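Local coordinates for protein mariner Mos1 transposase (Drosophila mauritiana, PDB 4MDB) that cuts the Mos1 transposon out of DNA and pastes it in elsewhere, using a metal-dependent RNase H-like catalytic domain, at residues 30-44 with 68-80. The protein carries 1 engineered substitution. Numbering follows the deposited sequence. Where two conformers were deposited one is given.
Unlike the reference sequence in segment 30-44: Asn44 (reference Ser). With MG (magnesium ion), chain D; MG (magnesium ion), chain C; RLT (N-(4-fluorobenzyl)-5-hydroxy-1-methyl-2-(1-methyl-1-{[(5-methyl-1,3,4-oxadiazol-2-yl)carbonyl]amino}ethyl)-6-oxo-1,6-di hydropyrimidine-4-carboxamide), chain B.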
loop_
_atom_site.group_PDB
_atom_site.type_symbol
_atom_site.label_atom_id
_atom_site.label_comp_id
_atom_site.label_asym_id
_atom_site.label_seq_id
_atom_site.Cartn_x
_atom_site.Cartn_y
_atom_site.Cartn_z
ATOM N N HIS A 30 -2.648 -3.088 13.718
ATOM C CA HIS A 30 -2.249 -4.459 13.516
ATOM C C HIS A 30 -3.166 -5.219 12.559
ATOM O O HIS A 30 -2.825 -6.362 12.107
ATOM C CB HIS A 30 -2.226 -5.181 14.879
ATOM C CG HIS A 30 -3.558 -5.185 15.567
ATOM N ND1 HIS A 30 -4.108 -4.052 16.114
ATOM C CD2 HIS A 30 -4.436 -6.184 15.820
ATOM C CE1 HIS A 30 -5.270 -4.355 16.670
ATOM N NE2 HIS A 30 -5.486 -5.658 16.498
ATOM N N ARG A 31 -4.306 -4.625 12.188
ATOM C CA ARG A 31 -5.188 -5.232 11.221
ATOM C C ARG A 31 -5.073 -4.605 9.830
ATOM O O ARG A 31 -5.809 -4.978 8.934
ATOM C CB ARG A 31 -6.657 -5.211 11.690
ATOM C CG ARG A 31 -6.755 -5.866 13.039
ATOM C CD ARG A 31 -8.159 -6.147 13.466
ATOM N NE ARG A 31 -8.920 -4.982 13.888
ATOM C CZ ARG A 31 -9.960 -4.487 13.229
ATOM N NH1 ARG A 31 -10.383 -5.042 12.115
ATOM N NH2 ARG A 31 -10.595 -3.449 13.735
ATOM N N ILE A 32 -4.153 -3.664 9.612
ATOM C CA ILE A 32 -4.046 -2.996 8.314
ATOM C C ILE A 32 -3.216 -3.835 7.341
ATOM O O ILE A 32 -2.114 -4.337 7.659
ATOM C CB ILE A 32 -3.351 -1.612 8.462
ATOM C CG1 ILE A 32 -4.246 -0.672 9.230
ATOM C CG2 ILE A 32 -3.018 -1.057 7.110
ATOM C CD1 ILE A 32 -3.598 0.648 9.542
ATOM N N VAL A 33 -3.779 -4.008 6.190
ATOM C CA VAL A 33 -3.095 -4.532 5.056
ATOM C C VAL A 33 -3.108 -3.363 4.055
ATOM O O VAL A 33 -4.152 -2.748 3.793
ATOM C CB VAL A 33 -3.893 -5.722 4.477
ATOM C CG1 VAL A 33 -3.400 -6.178 3.109
ATOM C CG2 VAL A 33 -3.904 -6.896 5.455
ATOM N N THR A 34 -1.941 -3.118 3.481
ATOM C CA THR A 34 -1.805 -1.954 2.579
ATOM C C THR A 34 -1.101 -2.335 1.328
ATOM O O THR A 34 -0.316 -3.287 1.302
ATOM C CB THR A 34 -1.234 -0.759 3.348
ATOM O OG1 THR A 34 -1.376 0.469 2.620
ATOM C CG2 THR A 34 0.239 -0.887 3.629
ATOM N N GLY A 35 -1.228 -1.512 0.287
ATOM C CA GLY A 35 -0.562 -1.826 -0.961
ATOM C C GLY A 35 -0.606 -0.697 -1.922
ATOM O O GLY A 35 -1.364 0.290 -1.764
ATOM N N ASP A 36 0.188 -0.844 -2.954
ATOM C CA ASP A 36 0.330 0.242 -3.980
ATOM C C ASP A 36 1.187 -0.347 -5.127
ATOM O O ASP A 36 1.870 -1.386 -5.009
ATOM C CB ASP A 36 1.066 1.441 -3.393
ATOM C CG ASP A 36 0.998 2.699 -4.251
ATOM O OD1 ASP A 36 -0.032 2.869 -4.911
ATOM O OD2 ASP A 36 2.029 3.431 -4.127
ATOM N N GLU A 37 1.154 0.381 -6.254
ATOM C CA GLU A 37 1.853 0.053 -7.482
ATOM C C GLU A 37 3.030 1.003 -7.677
ATOM O O GLU A 37 2.941 2.190 -7.372
ATOM C CB GLU A 37 0.858 0.213 -8.647
ATOM C CG GLU A 37 -0.333 -0.713 -8.622
ATOM C CD GLU A 37 -1.609 -0.142 -7.951
ATOM O OE1 GLU A 37 -2.726 -0.703 -8.214
ATOM O OE2 GLU A 37 -1.473 0.845 -7.175
ATOM N N LYS A 38 4.112 0.501 -8.236
ATOM C CA LYS A 38 5.286 1.311 -8.647
ATOM C C LYS A 38 5.933 0.735 -9.908
ATOM O O LYS A 38 6.078 -0.472 -10.019
ATOM C CB LYS A 38 6.319 1.306 -7.522
ATOM C CG LYS A 38 7.655 1.956 -7.803
ATOM C CD LYS A 38 8.469 2.106 -6.546
ATOM C CE LYS A 38 9.841 2.738 -6.798
ATOM N NZ LYS A 38 9.704 4.110 -7.387
ATOM N N TRP A 39 6.350 1.587 -10.832
ATOM C CA TRP A 39 7.096 1.144 -11.984
ATOM C C TRP A 39 8.530 0.821 -11.629
ATOM O O TRP A 39 9.175 1.565 -10.903
ATOM C CB TRP A 39 7.111 2.278 -13.063
ATOM C CG TRP A 39 5.842 2.588 -13.799
ATOM C CD1 TRP A 39 5.124 3.763 -13.727
ATOM C CD2 TRP A 39 5.171 1.753 -14.750
ATOM N NE1 TRP A 39 4.031 3.691 -14.589
ATOM C CE2 TRP A 39 4.034 2.474 -15.222
ATOM C CE3 TRP A 39 5.396 0.448 -15.240
ATOM C CZ2 TRP A 39 3.154 1.940 -16.186
ATOM C CZ3 TRP A 39 4.494 -0.096 -16.181
ATOM C CH2 TRP A 39 3.402 0.661 -16.653
ATOM N N ILE A 40 9.066 -0.252 -12.216
ATOM C CA ILE A 40 10.452 -0.611 -12.099
ATOM C C ILE A 40 10.937 -0.761 -13.568
ATOM O O ILE A 40 10.229 -1.337 -14.422
ATOM C CB ILE A 40 10.715 -1.920 -11.346
ATOM C CG1 ILE A 40 10.095 -1.870 -9.924
ATOM C CG2 ILE A 40 12.242 -2.161 -11.393
ATOM C CD1 ILE A 40 10.275 -3.175 -9.179
ATOM N N PHE A 41 12.075 -0.134 -13.845
ATOM C CA PHE A 41 12.611 0.025 -15.206
ATOM C C PHE A 41 13.753 -0.974 -15.478
ATOM O O PHE A 41 14.494 -1.323 -14.561
ATOM C CB PHE A 41 13.133 1.461 -15.427
ATOM C CG PHE A 41 12.088 2.528 -15.183
ATOM C CD1 PHE A 41 11.836 2.998 -13.886
ATOM C CD2 PHE A 41 11.320 3.034 -16.229
ATOM C CE1 PHE A 41 10.854 3.972 -13.654
ATOM C CE2 PHE A 41 10.347 3.999 -15.996
ATOM C CZ PHE A 41 10.107 4.459 -14.711
ATOM N N PHE A 42 13.875 -1.413 -16.732
ATOM C CA PHE A 42 14.927 -2.360 -17.160
ATOM C C PHE A 42 15.156 -2.273 -18.664
ATOM O O PHE A 42 14.194 -2.356 -19.431
ATOM C CB PHE A 42 14.578 -3.814 -16.735
ATOM C CG PHE A 42 13.501 -4.488 -17.563
ATOM C CD1 PHE A 42 13.836 -5.179 -18.738
ATOM C CD2 PHE A 42 12.169 -4.469 -17.155
ATOM C CE1 PHE A 42 12.859 -5.799 -19.503
ATOM C CE2 PHE A 42 11.189 -5.096 -17.910
ATOM C CZ PHE A 42 11.539 -5.764 -19.080
ATOM N N VAL A 43 16.411 -2.119 -19.068
ATOM C CA VAL A 43 16.721 -2.010 -20.488
ATOM C C VAL A 43 16.964 -3.352 -21.182
ATOM O O VAL A 43 17.569 -4.280 -20.615
ATOM C CB VAL A 43 17.849 -1.019 -20.780
ATOM C CG1 VAL A 43 17.811 -0.565 -22.226
ATOM C CG2 VAL A 43 17.749 0.197 -19.897
ATOM N N ASN A 44 16.459 -3.427 -22.413
ATOM C CA ASN A 44 16.688 -4.528 -23.354
ATOM C C ASN A 44 18.106 -4.427 -23.885
ATOM O O ASN A 44 18.861 -3.536 -23.496
ATOM C CB ASN A 44 15.727 -4.460 -24.547
ATOM C CG ASN A 44 14.521 -5.374 -24.414
ATOM O OD1 ASN A 44 14.027 -5.596 -23.333
ATOM N ND2 ASN A 44 14.030 -5.880 -25.537
ATOM N N GLY A 68 14.557 0.707 -22.560
ATOM C CA GLY A 68 13.406 1.614 -22.475
ATOM C C GLY A 68 12.115 0.895 -22.014
ATOM O O GLY A 68 11.020 1.336 -22.330
ATOM N N LYS A 69 12.248 -0.186 -21.249
ATOM C CA LYS A 69 11.084 -0.956 -20.817
ATOM C C LYS A 69 10.861 -0.841 -19.300
ATOM O O LYS A 69 11.755 -0.444 -18.550
ATOM C CB LYS A 69 11.213 -2.427 -21.220
ATOM C CG LYS A 69 10.785 -2.698 -22.660
ATOM C CD LYS A 69 10.668 -4.184 -22.932
ATOM C CE LYS A 69 9.578 -4.491 -23.945
ATOM N NZ LYS A 69 9.324 -5.959 -23.963
ATOM N N LYS A 70 9.642 -1.174 -18.889
ATOM C CA LYS A 70 9.271 -1.114 -17.480
ATOM C C LYS A 70 8.203 -2.109 -17.142
ATOM O O LYS A 70 7.367 -2.456 -17.969
ATOM C CB LYS A 70 8.855 0.295 -17.126
ATOM C CG LYS A 70 7.689 0.779 -17.953
ATOM C CD LYS A 70 7.351 2.237 -17.699
ATOM C CE LYS A 70 6.105 2.643 -18.452
ATOM N NZ LYS A 70 5.592 3.891 -17.854
ATOM N N THR A 71 8.197 -2.534 -15.873
ATOM C CA THR A 71 7.254 -3.475 -15.348
ATOM C C THR A 71 6.654 -2.846 -14.070
ATOM O O THR A 71 7.326 -2.177 -13.341
ATOM C CB THR A 71 7.913 -4.830 -15.009
ATOM O OG1 THR A 71 7.001 -5.674 -14.316
ATOM C CG2 THR A 71 9.181 -4.630 -14.171
ATOM N N MET A 72 5.376 -3.060 -13.874
ATOM C CA MET A 72 4.724 -2.553 -12.698
ATOM C C MET A 72 4.795 -3.588 -11.583
ATOM O O MET A 72 4.385 -4.745 -11.725
ATOM C CB MET A 72 3.285 -2.238 -13.007
ATOM C CG MET A 72 2.661 -1.324 -11.989
ATOM S SD MET A 72 0.994 -0.788 -12.388
ATOM C CE MET A 72 1.415 0.168 -13.828
ATOM N N LEU A 73 5.294 -3.123 -10.458
ATOM C CA LEU A 73 5.235 -3.872 -9.197
ATOM C C LEU A 73 3.928 -3.491 -8.541
ATOM O O LEU A 73 3.655 -2.278 -8.325
ATOM C CB LEU A 73 6.389 -3.580 -8.321
ATOM C CG LEU A 73 6.400 -4.070 -6.882
ATOM C CD1 LEU A 73 6.429 -5.577 -6.792
ATOM C CD2 LEU A 73 7.553 -3.465 -6.187
ATOM N N CYS A 74 3.188 -4.509 -8.101
ATOM C CA CYS A 74 1.951 -4.327 -7.329
ATOM C C CYS A 74 2.183 -5.124 -6.067
ATOM O O CYS A 74 2.352 -6.331 -6.142
ATOM C CB CYS A 74 0.788 -4.882 -8.071
ATOM S SG CYS A 74 0.624 -4.235 -9.780
ATOM N N VAL A 75 2.179 -4.483 -4.920
ATOM C CA VAL A 75 2.536 -5.251 -3.724
ATOM C C VAL A 75 1.618 -4.874 -2.581
ATOM O O VAL A 75 1.244 -3.716 -2.412
ATOM C CB VAL A 75 4.042 -5.001 -3.355
ATOM C CG1 VAL A 75 4.326 -3.504 -3.188
ATOM C CG2 VAL A 75 4.456 -5.657 -2.072
ATOM N N TRP A 76 1.408 -5.847 -1.720
ATOM C CA TRP A 76 0.559 -5.722 -0.525
ATOM C C TRP A 76 1.286 -6.306 0.671
ATOM O O TRP A 76 1.916 -7.330 0.554
ATOM C CB TRP A 76 -0.814 -6.364 -0.677
ATOM C CG TRP A 76 -1.608 -5.830 -1.794
ATOM C CD1 TRP A 76 -2.513 -4.803 -1.732
ATOM C CD2 TRP A 76 -1.502 -6.165 -3.190
ATOM N NE1 TRP A 76 -3.019 -4.515 -2.981
ATOM C CE2 TRP A 76 -2.431 -5.377 -3.877
ATOM C CE3 TRP A 76 -0.766 -7.142 -3.911
ATOM C CZ2 TRP A 76 -2.587 -5.451 -5.269
ATOM C CZ3 TRP A 76 -0.912 -7.198 -5.291
ATOM C CH2 TRP A 76 -1.820 -6.366 -5.931
ATOM N N TRP A 77 1.149 -5.639 1.816
ATOM C CA TRP A 77 1.940 -5.950 2.996
ATOM C C TRP A 77 1.294 -5.492 4.266
ATOM O O TRP A 77 0.349 -4.712 4.229
ATOM C CB TRP A 77 3.337 -5.414 2.872
ATOM C CG TRP A 77 3.434 -3.892 2.737
ATOM C CD1 TRP A 77 3.110 -3.168 1.641
ATOM C CD2 TRP A 77 3.878 -2.950 3.727
ATOM N NE1 TRP A 77 3.349 -1.828 1.871
ATOM C CE2 TRP A 77 3.846 -1.665 3.128
ATOM C CE3 TRP A 77 4.349 -3.059 5.024
ATOM C CZ2 TRP A 77 4.221 -0.502 3.842
ATOM C CZ3 TRP A 77 4.770 -1.948 5.697
ATOM C CH2 TRP A 77 4.704 -0.665 5.113
ATOM N N ASP A 78 1.773 -6.004 5.399
ATOM C CA ASP A 78 1.327 -5.587 6.696
ATOM C C ASP A 78 2.503 -5.533 7.657
ATOM O O ASP A 78 3.653 -5.545 7.233
ATOM C CB ASP A 78 0.158 -6.462 7.148
ATOM C CG ASP A 78 0.616 -7.912 7.542
ATOM O OD1 ASP A 78 1.813 -8.188 7.468
ATOM O OD2 ASP A 78 -0.223 -8.661 8.094
ATOM N N GLN A 79 2.234 -5.417 8.954
ATOM C CA GLN A 79 3.287 -5.155 9.892
ATOM C C GLN A 79 4.180 -6.383 10.042
ATOM O O GLN A 79 5.243 -6.236 10.662
ATOM C CB GLN A 79 2.701 -4.779 11.265
ATOM C CG GLN A 79 1.902 -5.874 11.867
ATOM C CD GLN A 79 1.547 -5.564 13.298
ATOM O OE1 GLN A 79 0.974 -4.520 13.573
ATOM N NE2 GLN A 79 1.855 -6.476 14.205
ATOM N N SER A 80 3.812 -7.519 9.455
ATOM C CA SER A 80 4.576 -8.771 9.552
ATOM C C SER A 80 5.420 -9.041 8.322
ATOM O O SER A 80 6.210 -9.975 8.327
ATOM C CB SER A 80 3.645 -9.931 9.811
ATOM O OG SER A 80 3.011 -9.724 11.085
HETATM MG MG MG D . -0.528 4.491 -6.108
HETATM MG MG MG C . 2.697 5.187 -4.589
HETATM C CAA RLT B . -5.376 12.241 -6.944
HETATM C CAB RLT B . 3.843 9.496 -5.702
HETATM C CAC RLT B . 2.017 11.869 -6.326
HETATM C CAD RLT B . 2.770 10.670 -8.684
HETATM O OAE RLT B . -1.240 6.042 -7.238
HETATM O OAF RLT B . -0.894 11.131 -6.085
HETATM O OAG RLT B . 3.234 7.193 -4.991
HETATM O OAH RLT B . 1.012 5.825 -5.558
HETATM F FAI RLT B . -7.111 10.172 -6.955
HETATM C CAJ RLT B . -5.173 8.793 -6.691
HETATM C CAK RLT B . -5.812 9.534 -8.870
HETATM C CAL RLT B . -4.066 8.121 -7.249
HETATM C CAM RLT B . -4.715 8.867 -9.434
HETATM C CAN RLT B . -2.647 7.466 -9.287
HETATM N NAO RLT B . -3.871 12.219 -9.133
HETATM N NAP RLT B . -2.481 11.953 -9.249
HETATM N NAQ RLT B . 0.442 9.044 -7.432
HETATM N NAR RLT B . -1.461 7.922 -8.550
HETATM N NAS RLT B . 0.338 11.306 -8.066
HETATM O OAT RLT B . -3.088 11.775 -7.071
HETATM C CAU RLT B . -0.956 7.174 -7.524
HETATM C CAV RLT B . -0.794 11.331 -7.308
HETATM C CAW RLT B . -4.162 12.098 -7.812
HETATM C CAX RLT B . -6.054 9.510 -7.505
HETATM C CAY RLT B . -3.832 8.149 -8.643
HETATM C CAZ RLT B . 1.143 7.024 -6.143
HETATM C CBA RLT B . -2.073 11.670 -7.983
HETATM C CBB RLT B . 0.198 7.760 -6.963
HETATM C CBC RLT B . 1.574 9.696 -7.059
HETATM C CBD RLT B . 2.329 7.720 -5.710
HETATM N NBE RLT B . 2.524 9.015 -6.221
HETATM C CBF RLT B . 1.721 11.187 -7.660
HETATM O O HOH W 1 -2.713 -7.452 9.012
HETATM O O HOH W 2 -0.451 -4.256 9.846
HETATM O O HOH W 3 3.792 4.471 -6.163
HETATM O O HOH W 4 -2.030 3.375 -7.012
HETATM O O HOH W 5 0.702 3.774 -7.645
#
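Trp39 and Lys70 meet on neighbouring antiparallel strands, 32-42 and 69-78, of the mixed sheet in this RNase H-like catalytic domain. The lysine can be traced across the indole. Its CB lies beside Phe41, 3.8 Å from CD2 of that ring; CG and CD then pass over Trp39 CE3, CE sits almost squarely above the six-membered ring, and NZ ends over the five-membered ring in a cation-pi contact, 3.7 Å from its centroid. This course follows from a chi1 of 59°, which sets CG between the backbone N and carbonyl carbon, and from a chain extended beyond it. In one of its two conformers Met72 packs its CE on the opposite indole face, 3.4 Å from Trp39 CZ2. Farther along, paired backbone hydrogen bonds join Thr34 with Trp77 and Asp36 with Val75, while Thr34 CG2 rests on the Trp77 indole face and Trp77 NE1 is hydrogen-bonded to Ser163 OG. Between these two pairs Gly35, which has no side chain, brings its CA within 3.6 Å of Trp76 CD1. Asp36, on the central strand 32-42, belongs to the DDD motif with Asp129 and Asp164, and its carboxylate bridges the two magnesium ions: OD1 binds one at 2.1 Å and OD2 the other at 1.9 Å, with raltegravir OAH shared between the two metals.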